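Local coordinates for protein probable tautomerase/dehalogenase AU4130 (Aspergillus fumigatus Af293, PDB 3C6V) that is a probable tautomerase or dehalogenase of the tautomerase superfamily, forms a trimer, and has no established substrate, at residues S30-L34 / H79-V83; L42-T47 / V60-F64; T33-E38 / M114-I120. All coordinates share one frame; numbering follows the deposited sequence.

Contact 1. Residues S30-L34 / H79-V83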
# COMPACT_ATOMS: atom_id res chain seq x y z
N SER B 30 15.55 1.47 6.79
CA SER B 30 16.07 1.74 8.15
C SER B 30 16.78 3.09 8.24
O SER B 30 17.13 3.69 7.22
CB SER B 30 17.02 0.59 8.57
OG SER B 30 17.75 0.13 7.42
N PRO B 31 17.02 3.57 9.47
CA PRO B 31 17.80 4.81 9.63
C PRO B 31 19.24 4.64 9.13
O PRO B 31 19.80 3.51 9.13
CB PRO B 31 17.79 5.04 11.15
CG PRO B 31 16.56 4.27 11.63
CD PRO B 31 16.56 3.04 10.77
N ASN B 32 19.84 5.74 8.71
CA ASN B 32 21.28 5.73 8.35
C ASN B 32 21.58 4.66 7.30
O ASN B 32 22.61 3.96 7.38
CB ASN B 32 22.15 5.46 9.59
CG ASN B 32 21.94 6.47 10.70
OD1 ASN B 32 21.62 6.09 11.83
ND2 ASN B 32 22.14 7.76 10.41
N THR B 33 20.69 4.55 6.30
CA THR B 33 20.77 3.49 5.31
C THR B 33 20.93 4.01 3.89
O THR B 33 21.75 3.47 3.10
CB THR B 33 19.59 2.49 5.49
OG1 THR B 33 19.75 1.87 6.78
CG2 THR B 33 19.55 1.43 4.39
N LEU B 34 20.12 5.01 3.56
CA LEU B 34 20.24 5.77 2.31
C LEU B 34 20.45 7.23 2.68
O LEU B 34 19.71 7.79 3.51
CB LEU B 34 18.95 5.66 1.48
CG LEU B 34 18.56 4.23 1.07
CD1 LEU B 34 17.16 4.21 0.37
CD2 LEU B 34 19.66 3.64 0.22
N HIS B 79 15.93 -5.19 11.78
CA HIS B 79 16.96 -5.06 10.75
C HIS B 79 17.43 -3.61 10.60
O HIS B 79 16.62 -2.73 10.26
CB HIS B 79 16.43 -5.60 9.40
CG HIS B 79 17.50 -5.86 8.40
ND1 HIS B 79 17.61 -7.05 7.70
CD2 HIS B 79 18.52 -5.08 7.97
CE1 HIS B 79 18.65 -6.99 6.88
NE2 HIS B 79 19.22 -5.81 7.03
N PRO B 80 18.76 -3.35 10.81
CA PRO B 80 19.29 -1.99 10.72
C PRO B 80 19.77 -1.56 9.31
O PRO B 80 20.28 -0.46 9.16
CB PRO B 80 20.51 -2.06 11.65
CG PRO B 80 21.09 -3.46 11.32
CD PRO B 80 19.81 -4.33 11.15
N ASN B 81 19.61 -2.40 8.29
CA ASN B 81 20.19 -2.06 6.99
C ASN B 81 19.38 -2.64 5.82
O ASN B 81 19.92 -3.40 5.01
CB ASN B 81 21.67 -2.49 6.92
CG ASN B 81 22.43 -1.79 5.82
OD1 ASN B 81 22.25 -0.60 5.57
ND2 ASN B 81 23.28 -2.55 5.12
N PHE B 82 18.11 -2.25 5.73
CA PHE B 82 17.19 -2.85 4.74
C PHE B 82 16.52 -1.73 3.93
O PHE B 82 16.42 -0.57 4.40
CB PHE B 82 16.09 -3.70 5.44
CG PHE B 82 15.00 -2.86 6.03
CD1 PHE B 82 15.10 -2.38 7.33
CD2 PHE B 82 13.88 -2.49 5.26
CE1 PHE B 82 14.10 -1.57 7.90
CE2 PHE B 82 12.91 -1.64 5.80
CZ PHE B 82 13.01 -1.19 7.12
N VAL B 83 16.02 -2.11 2.76
CA VAL B 83 15.10 -1.30 1.95
C VAL B 83 13.97 -2.22 1.47
O VAL B 83 14.24 -3.26 0.86
CB VAL B 83 15.81 -0.62 0.73
CG1 VAL B 83 14.83 0.23 -0.15
CG2 VAL B 83 17.00 0.25 1.19
O HOH W 1 20.00 1.63 11.04
O HOH W 2 22.63 1.08 8.33
O HOH W 3 23.46 1.33 4.12

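Contact 2. Residues L42-T47 / V60-F64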
# COMPACT_ATOMS: atom_id res chain seq x y z
N LEU B 42 18.29 7.68 -6.74
CA LEU B 42 17.39 6.57 -7.03
C LEU B 42 16.10 7.03 -7.72
O LEU B 42 15.65 6.43 -8.71
CB LEU B 42 17.09 5.78 -5.74
CG LEU B 42 16.32 4.45 -5.86
CD1 LEU B 42 17.02 3.52 -6.85
CD2 LEU B 42 16.24 3.80 -4.49
N ALA B 43 15.51 8.13 -7.21
CA ALA B 43 14.27 8.62 -7.76
C ALA B 43 14.46 9.02 -9.23
O ALA B 43 13.59 8.77 -10.08
CB ALA B 43 13.74 9.79 -6.93
N GLN B 44 15.62 9.60 -9.54
CA GLN B 44 15.93 9.99 -10.93
C GLN B 44 16.13 8.78 -11.84
O GLN B 44 15.65 8.75 -12.98
CB GLN B 44 17.18 10.86 -10.98
CG GLN B 44 16.96 12.26 -10.47
CD GLN B 44 18.25 13.05 -10.58
OE1 GLN B 44 18.88 13.07 -11.63
NE2 GLN B 44 18.64 13.70 -9.50
N GLN B 45 16.81 7.76 -11.33
CA GLN B 45 16.96 6.51 -12.07
C GLN B 45 15.61 5.82 -12.37
O GLN B 45 15.37 5.34 -13.50
CB GLN B 45 17.88 5.60 -11.29
CG GLN B 45 19.31 6.15 -11.30
CD GLN B 45 20.32 5.19 -10.75
OE1 GLN B 45 21.20 4.69 -11.47
NE2 GLN B 45 20.24 4.93 -9.48
N ILE B 46 14.76 5.75 -11.34
CA ILE B 46 13.43 5.15 -11.50
C ILE B 46 12.65 5.95 -12.56
O ILE B 46 12.00 5.38 -13.43
CB ILE B 46 12.67 5.12 -10.13
CG1 ILE B 46 13.37 4.18 -9.13
CG2 ILE B 46 11.15 4.72 -10.35
CD1 ILE B 46 12.97 4.52 -7.66
N THR B 47 12.70 7.28 -12.44
CA THR B 47 12.00 8.17 -13.39
C THR B 47 12.47 7.91 -14.82
O THR B 47 11.64 7.75 -15.71
CB THR B 47 12.14 9.68 -12.99
OG1 THR B 47 11.63 9.83 -11.65
CG2 THR B 47 11.37 10.67 -13.99
N VAL B 60 5.78 9.75 -12.54
CA VAL B 60 6.59 8.86 -11.69
C VAL B 60 6.69 9.47 -10.31
O VAL B 60 7.29 10.52 -10.15
CB VAL B 60 7.98 8.61 -12.26
CG1 VAL B 60 8.74 7.62 -11.37
CG2 VAL B 60 7.91 8.08 -13.70
N GLN B 61 6.07 8.82 -9.32
CA GLN B 61 6.14 9.25 -7.92
C GLN B 61 6.95 8.24 -7.12
O GLN B 61 6.71 7.01 -7.22
CB GLN B 61 4.75 9.38 -7.31
CG GLN B 61 3.86 10.43 -8.07
CD GLN B 61 2.88 11.12 -7.16
OE1 GLN B 61 2.93 10.95 -5.94
NE2 GLN B 61 1.99 11.92 -7.74
N VAL B 62 7.88 8.75 -6.33
CA VAL B 62 8.73 7.91 -5.50
C VAL B 62 8.76 8.54 -4.12
O VAL B 62 9.18 9.72 -3.99
CB VAL B 62 10.18 7.83 -6.06
CG1 VAL B 62 11.07 6.98 -5.11
CG2 VAL B 62 10.22 7.26 -7.49
N HIS B 63 8.26 7.81 -3.12
CA HIS B 63 8.16 8.35 -1.77
C HIS B 63 8.91 7.43 -0.81
O HIS B 63 8.67 6.22 -0.79
CB HIS B 63 6.70 8.50 -1.32
CG HIS B 63 5.88 9.37 -2.24
ND1 HIS B 63 5.92 10.74 -2.21
CD2 HIS B 63 5.01 9.05 -3.23
CE1 HIS B 63 5.11 11.24 -3.12
NE2 HIS B 63 4.54 10.23 -3.76
N PHE B 64 9.81 8.01 -0.03
CA PHE B 64 10.63 7.27 0.94
C PHE B 64 10.05 7.46 2.34
O PHE B 64 9.63 8.58 2.70
CB PHE B 64 12.08 7.84 0.95
CG PHE B 64 12.86 7.54 -0.30
CD1 PHE B 64 12.75 8.36 -1.42
CD2 PHE B 64 13.69 6.41 -0.38
CE1 PHE B 64 13.44 8.08 -2.60
CE2 PHE B 64 14.43 6.14 -1.57
CZ PHE B 64 14.30 6.98 -2.66
O HOH W 4 10.18 10.68 -9.28

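Contact 3. Residues T33-E38 / M114-I120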
# COMPACT_ATOMS: atom_id res chain seq x y z
N THR B 33 20.69 4.55 6.30
CA THR B 33 20.77 3.49 5.31
C THR B 33 20.93 4.01 3.89
O THR B 33 21.75 3.47 3.10
CB THR B 33 19.59 2.49 5.49
OG1 THR B 33 19.75 1.87 6.78
CG2 THR B 33 19.55 1.43 4.39
N LEU B 34 20.12 5.01 3.56
CA LEU B 34 20.24 5.77 2.31
C LEU B 34 20.45 7.23 2.68
O LEU B 34 19.71 7.79 3.51
CB LEU B 34 18.95 5.66 1.48
CG LEU B 34 18.56 4.23 1.07
CD1 LEU B 34 17.16 4.21 0.37
CD2 LEU B 34 19.66 3.64 0.22
N THR B 35 21.39 7.88 2.03
CA THR B 35 21.60 9.30 2.30
C THR B 35 20.59 10.10 1.48
O THR B 35 19.99 9.58 0.54
CB THR B 35 23.01 9.75 1.92
OG1 THR B 35 23.15 9.59 0.50
CG2 THR B 35 24.05 8.89 2.64
N PRO B 36 20.37 11.38 1.83
CA PRO B 36 19.47 12.17 1.01
C PRO B 36 19.88 12.20 -0.48
O PRO B 36 19.03 12.18 -1.36
CB PRO B 36 19.53 13.56 1.67
CG PRO B 36 19.86 13.28 3.12
CD PRO B 36 20.83 12.11 3.04
N GLU B 37 21.19 12.23 -0.74
CA GLU B 37 21.70 12.22 -2.10
C GLU B 37 21.35 10.92 -2.83
O GLU B 37 20.96 10.92 -4.00
CB GLU B 37 23.20 12.42 -2.08
CG GLU B 37 23.63 13.78 -1.56
CD GLU B 37 23.37 14.04 -0.04
OE1 GLU B 37 23.45 13.11 0.82
OE2 GLU B 37 23.10 15.23 0.27
N GLU B 38 21.48 9.81 -2.14
CA GLU B 38 21.12 8.52 -2.72
C GLU B 38 19.63 8.41 -3.01
O GLU B 38 19.24 7.87 -4.06
CB GLU B 38 21.56 7.41 -1.77
CG GLU B 38 23.06 7.19 -1.82
CD GLU B 38 23.61 6.36 -0.65
OE1 GLU B 38 22.93 6.15 0.37
OE2 GLU B 38 24.76 5.92 -0.78
N MSE B 114 23.15 0.01 -6.37
CA MSE B 114 23.12 0.91 -5.24
C MSE B 114 23.20 0.17 -3.90
O MSE B 114 23.94 0.61 -2.99
CB MSE B 114 21.90 1.83 -5.24
CG MSE B 114 22.02 2.95 -4.15
SE MSE B 114 20.45 4.05 -4.21
CE MSE B 114 21.12 5.30 -5.57
N PHE B 115 22.47 -0.93 -3.79
CA PHE B 115 22.26 -1.61 -2.51
C PHE B 115 23.36 -2.62 -2.18
O PHE B 115 23.80 -2.72 -1.04
CB PHE B 115 20.92 -2.32 -2.52
CG PHE B 115 19.73 -1.40 -2.65
CD1 PHE B 115 18.55 -1.86 -3.20
CD2 PHE B 115 19.81 -0.05 -2.26
CE1 PHE B 115 17.42 -1.02 -3.31
CE2 PHE B 115 18.69 0.80 -2.40
CZ PHE B 115 17.49 0.30 -2.92
N GLU B 116 23.78 -3.38 -3.18
CA GLU B 116 24.74 -4.47 -2.93
C GLU B 116 26.05 -3.98 -2.26
O GLU B 116 26.44 -4.55 -1.23
CB GLU B 116 24.99 -5.24 -4.23
CG GLU B 116 25.71 -6.59 -4.07
CD GLU B 116 25.33 -7.50 -5.23
OE1 GLU B 116 25.97 -7.36 -6.31
OE2 GLU B 116 24.36 -8.31 -5.10
N PRO B 117 26.73 -2.93 -2.79
CA PRO B 117 27.96 -2.47 -2.09
C PRO B 117 27.74 -1.87 -0.67
O PRO B 117 28.70 -1.69 0.06
CB PRO B 117 28.56 -1.42 -3.03
CG PRO B 117 27.53 -1.11 -4.03
CD PRO B 117 26.46 -2.16 -4.02
N LYS B 118 26.49 -1.58 -0.31
CA LYS B 118 26.19 -1.08 1.03
C LYS B 118 25.82 -2.23 1.97
O LYS B 118 25.48 -1.99 3.12
CB LYS B 118 25.02 -0.05 1.00
CG LYS B 118 25.36 1.17 0.16
CD LYS B 118 24.18 2.16 0.09
CE LYS B 118 24.74 3.52 0.35
NZ LYS B 118 24.46 4.04 1.73
N GLY B 119 25.84 -3.47 1.47
CA GLY B 119 25.39 -4.62 2.28
C GLY B 119 23.91 -4.57 2.65
O GLY B 119 23.47 -5.25 3.60
N ILE B 120 23.12 -3.79 1.91
CA ILE B 120 21.65 -3.69 2.14
C ILE B 120 20.93 -4.98 1.74
O ILE B 120 21.30 -5.63 0.72
CB ILE B 120 21.07 -2.49 1.37
CG1 ILE B 120 21.53 -1.19 2.06
CG2 ILE B 120 19.51 -2.57 1.25
CD1 ILE B 120 21.24 0.13 1.20

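Contact 1. Residues S30-L34 / H79-V83
S30, just past the end of strand 24-29, pairs with F82 at the start of the antiparallel strand 82-90. S30 N donates to F82 O at 3.3 Å with an N-H...O angle of 160°, and F82 N returns a bond of 2.9 Å to the hydroxyl S30 OG. A side-chain oxygen thus does the work that the backbone carbonyl of S30 would do in a regular hydrogen-bonded antiparallel pair. OG can do so because it sits between the backbone N and the carbonyl carbon of its own residue (chi1 36°). The F82 ring folds back beneath the serine: S30 N lies 3.5 Å above one face, off-centre toward the rim, while H79 O meets the ring edge in plane. This ring also meets the ring of H63 of a second subunit. From P31 onward the chain swings away, and water bridges the widening gap, one molecule donating to both P31 O and P80 O. N32 turns the loop with a left-handed helical backbone. T33 then brings its side chain back: CG2 packs 3.6 Å from N81 OD1, and OG1 accepts from S30 OG at 2.7 Å and donates to P31 O from above the carbonyl plane. Another water links T33 O to N81 OD1, while N81 ND2 is held by K118 O. L34 closes the contact with CD1 set at about a right angle to V83 and 4.0 Å from its CG2. The hydroxyls run in one direction, from F82 N through S30 OG and T33 OG1 to P31 O, a relay in which each bond would polarise the next and which ties the turn after strand 24-29 to the neighbouring strand.

Contact 2. Residues L42-T47 / V60-F64
I46 and V62 meet tip to tip, CD1 of the isoleucine 3.9 Å from CG2 of the valine, and the other isoleucine branch, CG2, comes equally close to V60 CG1. One turn earlier on the helix, A43 CB faces V62 CB at 4.2 Å; the small side chain is consistent with the close approach of helix and strand here. L42 approaches F64 from the side: its CD2 lies near the ring plane, at the edge, 4.2 Å from CZ. At the far end T47 crosses V60 obliquely, OG1 lying 3.6 Å from V60 CG1. Helix 36-51 is the connection between the parallel strands 24-29 and 61-66, so these residues fill the inside of a beta-alpha-beta crossover, the building unit of the tautomerase fold. The short axes of helix and strand pass 8.9 Å apart and run nearly antiparallel, at 153°. In the next shell, T47 OG1 stands anti to its own carbonyl carbon (chi1 -57°), from where it donates to A43 O at 2.7 Å. That carbonyl also takes T47 N, on the opposite face of its plane. A water donates to T47 OG1 and V60 O, giving the hydroxyl a second bond and joining helix to strand. F110 of helix 97-115 packs on L42 and I46, and I27 of strand 24-29 on V62 and F64. On the other side of strand 61-66, H63 NE2 donates in plane to Q61 OE1 at 2.8 Å, while ND1 bonds to S72 of a third subunit, whose strand pairs antiparallel with Q61-H63 and carries the sheet across the interface.

Contact 3. Residues T33-E38 / M114-I120
T33 CA and I120 CA lie 7.9 Å apart, and E38 CA and M114 CA 8.3 Å, where the first turn of helix 36-51 passes the C-terminal end of helix 97-115. The chain leaves that end through a Schellman motif, I120 N bonding F115 O and G119 N bonding E116 O, with G119 at positive phi as the C-prime residue; K118 N adds a bond to F115 O on the opposite face from I120 N. Across the contact, K118 and E38 come from opposite directions. K118 NZ donates to the syn lone pair of E38 OE1 at 2.9 Å, a salt bridge, and to T33 O at 3.1 Å from above that carbonyl plane; the lysine chain bends at chi3 and chi4 to reach both. The model brings K118 CE too near E38 OE2, so the finer placement of that end is doubtful. T35 and E38 form a capping box: T35 N donates to E38 OE1 at 2.8 Å on the anti side, and E38 N to T35 OG1. Below this polar layer I120 CD1 touches T33 CG2 at 3.8 Å and L34 CD2 at 4.0 Å, while L34 CD2 also sits at the edge of the F115 ring. M114, a selenomethionine bent at chi3, lays its CE 3.5 Å from E38 O and continues onto H41 and Q45. OE1 of E38 is thus gripped by a backbone N-H and an ammonium group. Its place at the helix start would also favour the ionised carboxylate, which with T33 O would in turn favour the charged form of K118.

In the fold
Contacts 1 and 3 start from the same loop, share T33 and L34, and have centres 8 Å apart; the methyl T33 CG2 touches N81 and I120 alike, while T33 O takes K118 NZ. N81 ND2 probably bonds K118 O at 3.0 Å, and V83 CG2 packs 3.8 Å from I120 CG2. Contact 2 lies further inside, 18 Å from contact 1 and 15 Å from contact 3, centre to centre, nested within the chain loops that both close. L34 CD1 reaches F64 CE2 at 3.9 Å, and F115 CZ approaches L42 CD2 at 4.0 Å, so one apolar core continues through all three. F82 of contact 1 and H63 of contact 2 occupy equivalent trimer interfaces, their rings meeting between subunits.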